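Local coordinates for protein sulfate adenylyltransferase, adenylylsulfate kinase (PDB 3CR8) that probably catalyses the ATP-dependent phosphorylation of adenosine 5'-phosphosulfate to 3'-phosphoadenylyl sulfate, a step in activating sulfate, at residues 67-72 and 81-86; 515-520 and 531-536. One frame throughout, in Å; residues are numbered along the deposited sequence.

Interaction 1 (67-72 and 81-86); sequences RVESAQ and PSPITL
The carbonyl oxygen Pro81 O is approached from segment 67-72 by two side chains: CG1 of Val68 lies 3.4 Å from it, and NE2 of Gln72 lies 3.6 Å from it. The second distance marks a loose polar approach rather than a hydrogen bond. Within the PUA-like part of the chain, at this contact the loop leading to strand 86-88 comes back against the end of helix 62-71, from which it departs. Gln72 is where the chain leaves that helix, as its positive phi of 48° indicates, and its backbone is hydrogen-bonded to that of Trp80. Its side chain runs extended beyond CG (chi2 -176°), which carries the amide across to Pro81; CA of Pro81 is 3.9 Å from NE2. Val68 carries the apolar part. Its CG1 stands anti to the backbone N (chi1 155°) and meets CA of Ser82 at 3.6 Å as well as the Pro83 ring. The two prolines are used differently. The Pro81 ring turns away from the helix and packs on Arg244, Leu247 and Ile251 of helix 244-256, so its carbonyl faces Val68 and the helix end while its ring lies against helix 244-256. Pro83 instead presents ring atoms to the helix: CD touches CG1 of Val68, while its CG is 4.0 Å from CG of Glu69, the Glu69 and Pro83 side chains crossing at about a right angle.

Interaction 2 (515-520 and 531-536); sequences PELAID and QQILLK
Apolar packing centres on Leu517, whose side chain reaches from strand 517-519 onto helix 526-540. The side chains of Leu517 and Lys536 run past one another in opposite directions, and CG of Leu517 lies 3.6 Å from CG of Lys536, so the lysine contributes its aliphatic stem here. Farther along Leu517, CD1 lies 3.4 Å from Gln532 O on the helix backbone. Ile533 is a neighbouring side chain, and the Leu517 and Ile533 side chains cross at about a right angle. Ile519 adds a looser contact, its CG2 lying 4.4 Å from CG2 of Ile533.

The segment axes approach to 9.6 Å and are nearly antiparallel, at 169°. This is the closing strand-helix pair of a P-loop kinase fold: 517-519 is, within this chain, an outermost strand of a parallel sheet with order 2-3-1-4-5, and the helix returns across its face. Ile519 comes to about 7 Å, side chain to side chain, from Lys382, a predicted ATP-binding residue.

The polar part is a weak hydrogen bond from Lys536 NZ to Glu516 O, 2.8 Å long. The lysine chain is bent at chi2 (14°) and again at chi4 (64°), and CE lies about as close to that oxygen as NZ does. The Glu516 carboxylate is engaged elsewhere, in a salt bridge with Arg461 and a hydrogen bond from Glu472 N; its OE2 remains 6.3 Å from Lys536 NZ. On the helix, Gln531 NE2 donates to Ala227 O of a second subunit, and Leu535 packs on Ala192 of that subunit.

The two contacts share no secondary-structure element: their centres are 56 Å apart, on opposite sides of the chain's centre, and their nearest atoms are about 40 Å apart. Both are partly buried. Interaction 1 joins a helix end to an irregular loop, and its buried Val68 and Pro81 contrast with the exposed Glu69; interaction 2 joins a sheet strand to a helix, with Leu517, Ile519 and Ile533 all buried. The chemistry differs: proline rings and a loosely approached carbonyl in the first, aliphatic branches plus one weak lysine-carbonyl bond in the second. Another subunit reaches the helix of interaction 2, whereas none touches interaction 1.

Interaction 1 (67-72 and 81-86)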
loop_
_atom_site.group_PDB
_atom_site.type_symbol
_atom_site.label_atom_id
_atom_site.label_comp_id
_atom_site.label_asym_id
_atom_site.label_seq_id
_atom_site.Cartn_x
_atom_site.Cartn_y
_atom_site.Cartn_z
ATOM N N ARG A 67 -19.250 -5.086 -61.934
ATOM C CA ARG A 67 -20.652 -5.384 -61.643
ATOM C C ARG A 67 -21.005 -5.265 -60.160
ATOM O O ARG A 67 -22.159 -5.037 -59.803
ATOM C CB ARG A 67 -21.027 -6.783 -62.122
ATOM C CG ARG A 67 -22.312 -7.301 -61.493
ATOM C CD ARG A 67 -22.951 -8.417 -62.306
ATOM N NE ARG A 67 -24.403 -8.421 -62.144
ATOM C CZ ARG A 67 -25.203 -7.493 -62.663
ATOM N NH1 ARG A 67 -24.682 -6.495 -63.374
ATOM N NH2 ARG A 67 -26.518 -7.554 -62.472
ATOM N N VAL A 68 -20.016 -5.452 -59.298
ATOM C CA VAL A 68 -20.200 -5.189 -57.876
ATOM C C VAL A 68 -20.391 -3.672 -57.631
ATOM O O VAL A 68 -21.359 -3.268 -56.978
ATOM C CB VAL A 68 -19.027 -5.778 -57.040
ATOM C CG1 VAL A 68 -18.852 -5.046 -55.711
ATOM C CG2 VAL A 68 -19.252 -7.230 -56.814
ATOM N N GLU A 69 -19.497 -2.842 -58.183
ATOM C CA GLU A 69 -19.543 -1.393 -57.973
ATOM C C GLU A 69 -20.851 -0.762 -58.451
ATOM O O GLU A 69 -21.112 0.425 -58.232
ATOM C CB GLU A 69 -18.346 -0.724 -58.645
ATOM C CG GLU A 69 -17.056 -1.503 -58.467
ATOM C CD GLU A 69 -15.855 -0.610 -58.179
ATOM O OE1 GLU A 69 -15.960 0.250 -57.278
ATOM O OE2 GLU A 69 -14.805 -0.785 -58.839
ATOM N N SER A 70 -21.676 -1.579 -59.086
ATOM C CA SER A 70 -22.901 -1.108 -59.693
ATOM C C SER A 70 -24.089 -1.707 -58.988
ATOM O O SER A 70 -24.719 -1.055 -58.147
ATOM C CB SER A 70 -22.929 -1.515 -61.160
ATOM O OG SER A 70 -21.701 -1.174 -61.771
ATOM N N ALA A 71 -24.391 -2.957 -59.332
ATOM C CA ALA A 71 -25.590 -3.638 -58.829
ATOM C C ALA A 71 -25.355 -4.367 -57.525
ATOM O O ALA A 71 -26.284 -4.936 -56.941
ATOM C CB ALA A 71 -26.116 -4.612 -59.854
ATOM N N GLN A 72 -24.101 -4.366 -57.090
ATOM C CA GLN A 72 -23.703 -5.082 -55.891
ATOM C C GLN A 72 -24.246 -6.501 -55.912
ATOM O O GLN A 72 -25.020 -6.899 -55.039
ATOM C CB GLN A 72 -24.176 -4.347 -54.647
ATOM C CG GLN A 72 -23.460 -3.048 -54.401
ATOM C CD GLN A 72 -23.885 -2.417 -53.111
ATOM O OE1 GLN A 72 -25.081 -2.303 -52.818
ATOM N NE2 GLN A 72 -22.912 -1.996 -52.324
ATOM N N PRO A 81 -21.282 -6.711 -51.453
ATOM C CA PRO A 81 -20.983 -5.273 -51.319
ATOM C C PRO A 81 -19.757 -4.785 -52.098
ATOM O O PRO A 81 -19.821 -3.709 -52.705
ATOM C CB PRO A 81 -20.744 -5.112 -49.805
ATOM C CG PRO A 81 -20.347 -6.516 -49.353
ATOM C CD PRO A 81 -21.250 -7.401 -50.148
ATOM N N SER A 82 -18.669 -5.550 -52.082
ATOM C CA SER A 82 -17.378 -4.975 -52.459
ATOM C C SER A 82 -16.416 -5.913 -53.233
ATOM O O SER A 82 -16.295 -7.093 -52.918
ATOM C CB SER A 82 -16.713 -4.396 -51.196
ATOM O OG SER A 82 -15.581 -3.611 -51.512
ATOM N N PRO A 83 -15.719 -5.383 -54.243
ATOM C CA PRO A 83 -14.760 -6.149 -55.052
ATOM C C PRO A 83 -13.639 -6.839 -54.265
ATOM O O PRO A 83 -12.800 -6.147 -53.646
ATOM C CB PRO A 83 -14.140 -5.079 -55.960
ATOM C CG PRO A 83 -15.126 -4.042 -56.024
ATOM C CD PRO A 83 -15.771 -3.984 -54.663
ATOM N N ILE A 84 -13.611 -8.175 -54.314
ATOM C CA ILE A 84 -12.455 -8.922 -53.801
ATOM C C ILE A 84 -11.470 -9.169 -54.924
ATOM O O ILE A 84 -11.785 -9.830 -55.900
ATOM C CB ILE A 84 -12.821 -10.260 -53.172
ATOM C CG1 ILE A 84 -13.985 -10.107 -52.189
ATOM C CG2 ILE A 84 -11.591 -10.822 -52.477
ATOM C CD1 ILE A 84 -13.699 -9.134 -51.051
ATOM N N THR A 85 -10.274 -8.619 -54.792
ATOM C CA THR A 85 -9.331 -8.683 -55.884
ATOM C C THR A 85 -7.886 -8.749 -55.376
ATOM O O THR A 85 -7.571 -8.213 -54.293
ATOM C CB THR A 85 -9.551 -7.503 -56.858
ATOM O OG1 THR A 85 -8.881 -7.761 -58.095
ATOM C CG2 THR A 85 -9.050 -6.223 -56.263
ATOM N N LEU A 86 -7.033 -9.416 -56.169
ATOM C CA LEU A 86 -5.619 -9.639 -55.854
ATOM C C LEU A 86 -4.740 -8.698 -56.692
ATOM O O LEU A 86 -4.907 -8.624 -57.892
ATOM C CB LEU A 86 -5.294 -11.098 -56.120
ATOM C CG LEU A 86 -4.072 -11.784 -55.534
ATOM C CD1 LEU A 86 -2.879 -11.528 -56.440
ATOM C CD2 LEU A 86 -3.817 -11.346 -54.093
#

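Interaction 2 (515-520 and 531-536)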
loop_
_atom_site.group_PDB
_atom_site.type_symbol
_atom_site.label_atom_id
_atom_site.label_comp_id
_atom_site.label_asym_id
_atom_site.label_seq_id
_atom_site.Cartn_x
_atom_site.Cartn_y
_atom_site.Cartn_z
ATOM N N PRO A 515 15.474 23.978 -37.842
ATOM C CA PRO A 515 16.042 23.236 -36.707
ATOM C C PRO A 515 15.186 23.393 -35.467
ATOM O O PRO A 515 14.263 24.209 -35.442
ATOM C CB PRO A 515 17.382 23.933 -36.439
ATOM C CG PRO A 515 17.595 24.854 -37.555
ATOM C CD PRO A 515 16.257 25.184 -38.137
ATOM N N GLU A 516 15.487 22.607 -34.445
ATOM C CA GLU A 516 14.805 22.765 -33.177
ATOM C C GLU A 516 15.563 23.864 -32.458
ATOM O O GLU A 516 14.983 24.713 -31.804
ATOM C CB GLU A 516 14.796 21.455 -32.365
ATOM C CG GLU A 516 13.664 20.500 -32.695
ATOM C CD GLU A 516 13.755 19.901 -34.099
ATOM O OE1 GLU A 516 14.877 19.726 -34.630
ATOM O OE2 GLU A 516 12.688 19.592 -34.674
ATOM N N LEU A 517 16.875 23.844 -32.621
ATOM C CA LEU A 517 17.760 24.813 -31.989
ATOM C C LEU A 517 18.806 25.288 -32.981
ATOM O O LEU A 517 19.386 24.497 -33.712
ATOM C CB LEU A 517 18.485 24.197 -30.802
ATOM C CG LEU A 517 18.822 25.113 -29.614
ATOM C CD1 LEU A 517 19.890 24.501 -28.729
ATOM C CD2 LEU A 517 19.261 26.479 -30.046
ATOM N N ALA A 518 19.038 26.595 -33.006
ATOM C CA ALA A 518 20.071 27.192 -33.849
ATOM C C ALA A 518 21.032 27.991 -32.983
ATOM O O ALA A 518 20.728 29.113 -32.632
ATOM C CB ALA A 518 19.441 28.106 -34.891
ATOM N N ILE A 519 22.172 27.415 -32.614
ATOM C CA ILE A 519 23.153 28.156 -31.826
ATOM C C ILE A 519 23.778 29.260 -32.698
ATOM O O ILE A 519 24.760 29.034 -33.420
ATOM C CB ILE A 519 24.250 27.253 -31.180
ATOM C CG1 ILE A 519 25.198 26.712 -32.233
ATOM C CG2 ILE A 519 23.642 26.071 -30.419
ATOM C CD1 ILE A 519 26.134 25.671 -31.689
ATOM N N ASP A 520 23.324 30.490 -32.558
ATOM C CA ASP A 520 23.984 31.551 -33.302
ATOM C C ASP A 520 25.164 32.242 -32.591
ATOM O O ASP A 520 26.314 32.128 -33.032
ATOM C CB ASP A 520 22.964 32.571 -33.790
ATOM N N GLN A 531 24.616 23.987 -22.345
ATOM C CA GLN A 531 23.476 24.427 -21.544
ATOM C C GLN A 531 22.321 24.810 -22.438
ATOM O O GLN A 531 21.193 24.380 -22.209
ATOM C CB GLN A 531 23.864 25.616 -20.676
ATOM C CG GLN A 531 22.830 25.987 -19.664
ATOM C CD GLN A 531 22.396 24.807 -18.847
ATOM O OE1 GLN A 531 23.179 23.885 -18.609
ATOM N NE2 GLN A 531 21.145 24.826 -18.399
ATOM N N GLN A 532 22.622 25.604 -23.460
ATOM C CA GLN A 532 21.611 26.096 -24.376
ATOM C C GLN A 532 20.852 24.950 -25.036
ATOM O O GLN A 532 19.662 25.082 -25.338
ATOM C CB GLN A 532 22.225 27.034 -25.411
ATOM C CG GLN A 532 21.196 27.757 -26.297
ATOM C CD GLN A 532 20.205 28.632 -25.513
ATOM O OE1 GLN A 532 20.599 29.410 -24.643
ATOM N NE2 GLN A 532 18.912 28.509 -25.835
ATOM N N ILE A 533 21.520 23.817 -25.234
ATOM C CA ILE A 533 20.801 22.678 -25.780
ATOM C C ILE A 533 20.121 21.834 -24.680
ATOM O O ILE A 533 19.076 21.212 -24.927
ATOM C CB ILE A 533 21.611 21.834 -26.838
ATOM C CG1 ILE A 533 22.713 20.997 -26.206
ATOM C CG2 ILE A 533 22.257 22.723 -27.853
ATOM C CD1 ILE A 533 23.884 20.792 -27.156
ATOM N N LEU A 534 20.662 21.830 -23.464
ATOM C CA LEU A 534 19.934 21.136 -22.400
ATOM C C LEU A 534 18.622 21.866 -22.176
ATOM O O LEU A 534 17.600 21.259 -21.867
ATOM C CB LEU A 534 20.745 21.014 -21.107
ATOM C CG LEU A 534 21.913 20.035 -21.279
ATOM C CD1 LEU A 534 22.961 20.177 -20.190
ATOM C CD2 LEU A 534 21.420 18.597 -21.376
ATOM N N LEU A 535 18.654 23.177 -22.343
ATOM C CA LEU A 535 17.436 23.946 -22.375
ATOM C C LEU A 535 16.463 23.469 -23.478
ATOM O O LEU A 535 15.269 23.265 -23.208
ATOM C CB LEU A 535 17.763 25.416 -22.568
ATOM C CG LEU A 535 17.925 26.229 -21.291
ATOM C CD1 LEU A 535 18.705 27.490 -21.605
ATOM C CD2 LEU A 535 16.564 26.571 -20.718
ATOM N N LYS A 536 16.950 23.298 -24.705
ATOM C CA LYS A 536 16.047 22.931 -25.769
ATOM C C LYS A 536 15.337 21.637 -25.334
ATOM O O LYS A 536 14.101 21.558 -25.364
ATOM C CB LYS A 536 16.799 22.738 -27.088
ATOM C CG LYS A 536 16.063 23.223 -28.300
ATOM C CD LYS A 536 14.897 24.099 -27.855
ATOM C CE LYS A 536 14.082 24.592 -29.030
ATOM N NZ LYS A 536 13.424 23.484 -29.781
#